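Local coordinates for protein SM80.1 Vicilin (Solanum melongena, PDB 5VF5) that probably serves as a 7S seed storage protein, a vicilin built from two cupin domains, and carries a bound copper ion in this crystal form, at residues 232-245 and 340-352. Numbering follows the deposited sequence. Where two conformers were deposited one is given.
With ACT (acetate ion), chain C.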
# COMPACT_ATOMS: atom_id res chain seq x y z
N PRO A 232 1.58 13.86 -4.33
CA PRO A 232 1.25 14.30 -5.68
C PRO A 232 1.71 15.72 -5.98
O PRO A 232 1.81 16.08 -7.14
CB PRO A 232 -0.27 14.14 -5.75
CG PRO A 232 -0.71 14.25 -4.33
CD PRO A 232 0.37 13.65 -3.53
N GLU A 233 1.95 16.54 -4.95
CA GLU A 233 2.51 17.88 -5.19
C GLU A 233 3.84 17.75 -5.92
O GLU A 233 4.14 18.53 -6.81
CB GLU A 233 2.72 18.61 -3.85
CG GLU A 233 1.49 19.24 -3.24
CD GLU A 233 0.73 18.35 -2.28
OE1 GLU A 233 0.87 17.09 -2.39
OE2 GLU A 233 -0.03 18.91 -1.43
N ARG A 234 4.66 16.80 -5.49
CA ARG A 234 5.97 16.56 -6.06
C ARG A 234 6.05 15.63 -7.26
O ARG A 234 6.85 15.84 -8.16
CB ARG A 234 6.90 16.08 -4.95
CG ARG A 234 8.30 15.74 -5.41
CD ARG A 234 9.22 15.47 -4.26
NE ARG A 234 10.50 15.00 -4.76
CZ ARG A 234 11.39 14.31 -4.04
NH1 ARG A 234 11.18 14.04 -2.76
NH2 ARG A 234 12.52 13.92 -4.62
N PHE A 235 5.24 14.57 -7.23
CA PHE A 235 5.32 13.50 -8.19
C PHE A 235 4.09 13.52 -9.06
O PHE A 235 3.01 13.06 -8.64
CB PHE A 235 5.46 12.17 -7.45
CG PHE A 235 6.80 12.01 -6.82
CD1 PHE A 235 7.91 11.60 -7.57
CD2 PHE A 235 6.99 12.32 -5.50
CE1 PHE A 235 9.16 11.51 -6.98
CE2 PHE A 235 8.22 12.20 -4.90
CZ PHE A 235 9.31 11.79 -5.63
N GLU A 236 4.23 14.03 -10.27
CA GLU A 236 3.10 14.22 -11.17
C GLU A 236 2.39 12.87 -11.47
O GLU A 236 1.18 12.84 -11.69
CB GLU A 236 3.58 14.91 -12.46
CG GLU A 236 4.26 14.01 -13.47
N GLN A 237 3.15 11.79 -11.48
CA GLN A 237 2.51 10.51 -11.81
C GLN A 237 1.53 10.05 -10.73
O GLN A 237 0.74 9.17 -11.04
CB GLN A 237 3.47 9.39 -12.10
CG GLN A 237 4.37 9.01 -10.94
CD GLN A 237 5.71 9.69 -11.08
OE1 GLN A 237 5.82 10.92 -10.99
NE2 GLN A 237 6.72 8.90 -11.31
N LEU A 238 1.51 10.68 -9.57
CA LEU A 238 0.50 10.39 -8.53
C LEU A 238 -0.73 11.28 -8.57
O LEU A 238 -1.69 11.06 -7.83
CB LEU A 238 1.15 10.46 -7.15
CG LEU A 238 2.37 9.57 -6.90
CD1 LEU A 238 2.88 9.81 -5.49
CD2 LEU A 238 2.05 8.10 -7.09
N ARG A 239 -0.72 12.32 -9.42
CA ARG A 239 -1.77 13.35 -9.39
C ARG A 239 -3.14 12.85 -9.84
O ARG A 239 -4.14 13.28 -9.31
CB ARG A 239 -1.34 14.57 -10.24
CG ARG A 239 -0.31 15.36 -9.54
CD ARG A 239 0.22 16.50 -10.40
NE ARG A 239 1.32 17.14 -9.70
CZ ARG A 239 2.20 17.94 -10.28
NH1 ARG A 239 2.10 18.27 -11.57
NH2 ARG A 239 3.18 18.43 -9.55
N ASP A 240 -3.17 11.99 -10.86
CA ASP A 240 -4.44 11.48 -11.39
C ASP A 240 -5.26 10.70 -10.36
O ASP A 240 -6.46 10.87 -10.28
CB ASP A 240 -4.24 10.67 -12.69
CG ASP A 240 -3.15 9.60 -12.62
OD1 ASP A 240 -2.56 9.28 -11.54
OD2 ASP A 240 -2.84 9.03 -13.72
N LEU A 241 -4.59 9.86 -9.58
CA LEU A 241 -5.22 9.14 -8.50
C LEU A 241 -5.38 10.00 -7.25
O LEU A 241 -6.14 9.65 -6.39
CB LEU A 241 -4.38 7.93 -8.16
CG LEU A 241 -4.44 6.77 -9.13
CD1 LEU A 241 -3.41 5.74 -8.73
CD2 LEU A 241 -5.82 6.16 -9.10
N ASP A 242 -4.66 11.11 -7.17
CA ASP A 242 -4.58 11.98 -6.01
C ASP A 242 -4.17 11.16 -4.80
O ASP A 242 -4.78 11.22 -3.74
CB ASP A 242 -5.86 12.76 -5.78
CG ASP A 242 -5.70 13.85 -4.75
OD1 ASP A 242 -4.54 14.29 -4.52
OD2 ASP A 242 -6.71 14.26 -4.16
N ALA A 243 -3.09 10.42 -4.99
CA ALA A 243 -2.57 9.49 -3.99
C ALA A 243 -1.18 9.89 -3.51
O ALA A 243 -0.41 10.52 -4.24
CB ALA A 243 -2.59 8.07 -4.51
N ALA A 244 -0.83 9.46 -2.32
CA ALA A 244 0.50 9.55 -1.79
C ALA A 244 0.98 8.18 -1.38
O ALA A 244 0.16 7.28 -1.08
CB ALA A 244 0.54 10.46 -0.60
N VAL A 245 2.28 8.04 -1.26
CA VAL A 245 2.89 6.84 -0.70
C VAL A 245 3.80 7.28 0.43
O VAL A 245 4.74 8.03 0.20
CB VAL A 245 3.68 6.00 -1.71
CG1 VAL A 245 4.24 4.78 -1.03
CG2 VAL A 245 2.83 5.70 -2.93
N VAL A 340 4.04 0.92 5.24
CA VAL A 340 3.83 1.68 4.04
C VAL A 340 2.40 2.11 4.08
O VAL A 340 1.51 1.30 4.37
CB VAL A 340 4.03 0.84 2.77
CG1 VAL A 340 3.69 1.65 1.51
CG2 VAL A 340 5.44 0.36 2.76
N GLY A 341 2.16 3.39 3.87
CA GLY A 341 0.79 3.93 3.85
C GLY A 341 0.43 4.50 2.49
O GLY A 341 1.21 5.27 1.89
N PHE A 342 -0.69 4.12 1.95
CA PHE A 342 -1.25 4.80 0.81
C PHE A 342 -2.17 5.89 1.30
O PHE A 342 -3.07 5.65 2.10
CB PHE A 342 -2.03 3.82 -0.06
CG PHE A 342 -1.17 2.84 -0.78
CD1 PHE A 342 -0.29 3.29 -1.76
CD2 PHE A 342 -1.25 1.48 -0.54
CE1 PHE A 342 0.50 2.41 -2.47
CE2 PHE A 342 -0.46 0.58 -1.25
CZ PHE A 342 0.43 1.03 -2.21
N GLY A 343 -1.98 7.08 0.77
CA GLY A 343 -2.84 8.22 1.07
C GLY A 343 -3.83 8.49 -0.06
O GLY A 343 -3.42 8.57 -1.23
N ILE A 344 -5.09 8.59 0.29
CA ILE A 344 -6.17 8.85 -0.64
C ILE A 344 -6.56 10.32 -0.37
O ILE A 344 -6.47 10.78 0.79
CB ILE A 344 -7.31 7.82 -0.38
CG1 ILE A 344 -6.78 6.39 -0.78
CG2 ILE A 344 -8.56 8.21 -1.16
CD1 ILE A 344 -7.63 5.26 -0.29
N ASN A 345 -6.98 11.08 -1.40
CA ASN A 345 -7.27 12.51 -1.24
C ASN A 345 -5.99 13.23 -0.74
O ASN A 345 -6.06 14.06 0.19
CB ASN A 345 -8.46 12.80 -0.31
CG ASN A 345 -9.74 12.14 -0.78
OD1 ASN A 345 -10.46 11.49 0.05
ND2 ASN A 345 -10.01 12.21 -2.08
N ALA A 346 -4.85 12.94 -1.38
CA ALA A 346 -3.57 13.34 -0.81
C ALA A 346 -3.16 14.81 -1.05
O ALA A 346 -2.52 15.39 -0.17
CB ALA A 346 -2.47 12.46 -1.32
N MET A 347 -3.53 15.40 -2.19
CA MET A 347 -3.10 16.75 -2.43
C MET A 347 -3.63 17.65 -1.32
O MET A 347 -4.81 17.57 -0.94
CB MET A 347 -3.61 17.30 -3.77
CG MET A 347 -2.93 18.58 -4.12
SD MET A 347 -1.34 18.31 -4.91
CE MET A 347 -1.86 18.07 -6.57
N PHE A 348 -2.75 18.52 -0.84
CA PHE A 348 -3.04 19.52 0.20
C PHE A 348 -3.09 18.92 1.61
O PHE A 348 -3.33 19.66 2.57
CB PHE A 348 -4.32 20.35 -0.12
CG PHE A 348 -4.36 20.87 -1.53
CD1 PHE A 348 -3.34 21.64 -1.99
CD2 PHE A 348 -5.39 20.51 -2.40
CE1 PHE A 348 -3.33 22.14 -3.31
CE2 PHE A 348 -5.40 20.98 -3.72
CZ PHE A 348 -4.37 21.80 -4.16
N ASN A 349 -2.87 17.60 1.74
CA ASN A 349 -2.82 17.00 3.07
C ASN A 349 -1.64 17.52 3.89
O ASN A 349 -0.51 17.64 3.37
CB ASN A 349 -2.70 15.49 3.00
CG ASN A 349 -2.82 14.84 4.39
OD1 ASN A 349 -3.89 14.91 5.03
ND2 ASN A 349 -1.70 14.24 4.87
N ARG A 350 -1.89 17.78 5.16
CA ARG A 350 -0.83 18.10 6.08
C ARG A 350 -0.97 17.26 7.37
O ARG A 350 -2.09 16.92 7.82
CB ARG A 350 -0.76 19.59 6.36
CG ARG A 350 -0.55 20.46 5.11
CD ARG A 350 0.82 20.29 4.47
NE ARG A 350 1.06 21.24 3.36
CZ ARG A 350 0.78 21.01 2.08
NH1 ARG A 350 0.29 19.83 1.69
NH2 ARG A 350 1.04 21.96 1.19
N LYS A 351 0.19 16.87 7.89
CA LYS A 351 0.31 16.24 9.20
C LYS A 351 0.25 17.30 10.27
O LYS A 351 0.93 18.33 10.18
CB LYS A 351 1.63 15.52 9.38
CG LYS A 351 1.81 14.31 8.54
CD LYS A 351 1.58 13.10 9.35
CE LYS A 351 1.78 11.77 8.63
NZ LYS A 351 0.98 11.67 7.37
N ASN A 352 -0.58 17.07 11.27
CA ASN A 352 -0.75 17.95 12.42
C ASN A 352 -0.40 17.18 13.67
O ASN A 352 -1.18 16.29 14.10
CB ASN A 352 -2.21 18.38 12.52
CG ASN A 352 -2.63 19.30 11.40
OD1 ASN A 352 -2.68 20.51 11.57
ND2 ASN A 352 -2.90 18.72 10.23
C ACT C . 0.34 8.37 7.67
O ACT C . 0.69 9.01 6.62
OXT ACT C . -0.43 8.90 8.50
CH3 ACT C . 0.85 6.99 7.99
O HOH W 1 0.11 15.47 -0.17
O HOH W 2 -0.20 21.43 -1.36
O HOH W 3 -7.52 9.92 -3.92
O HOH W 4 -6.81 16.23 -2.51
O HOH W 5 -9.21 13.56 -4.33
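A244 and G343 pair as an antiparallel hydrogen-bonded pair: A244 N reaches G343 O at 2.9 Å and G343 N reaches A244 O at 2.8 Å. One residue further along, V245 faces F342 in a non-hydrogen-bonded pair. Their side chains lie side by side, V245 CG2 coming to 4.1 Å from F342 CE1.

Beyond the strands, D242 takes over the bonding with both its backbone and its side chain. Its carbonyl O accepts A346 N at 2.9 Å. Its CG stands anti to its own backbone N (chi1 -169°), which carries OD1 to M347 N, 2.8 Å away on the syn side of the carboxylate. Two successive amides are thus fixed at the start of the type II turn A346-N349, while OD2 is met by two waters, one shared with M347 O and the other with N345 ND2.

E233 holds the far side of the same turn. Its OE2 takes F348 N at 2.8 Å and, from the opposite face of the carboxylate, one conformer of R350 through NH1 in a long salt bridge of 3.3 Å. The E233 carboxylate and R350 guanidinium planes are 52° apart. A water links E233 OE1 to A346 O.

Apolar contacts fill in between these bonds: A346 CB sits against A244 CB and the P232 ring, and P232 CG also meets M347 SD. M347, bent at chi2 and chi3, lays SD across the bent E233 chain in close van der Waals contact with CG and CD, while its own CG lies over the centre of the F348 ring.

The pairing joins neighbouring strands 243-250 and 337-344 in a sheet of the second cupin domain. Strand 225-230 flanks the former and 265-272 the latter, and A243 and F342 pack on strand 69-77 of the first cupin domain, so their face of the sheet lies against the other half of the protein.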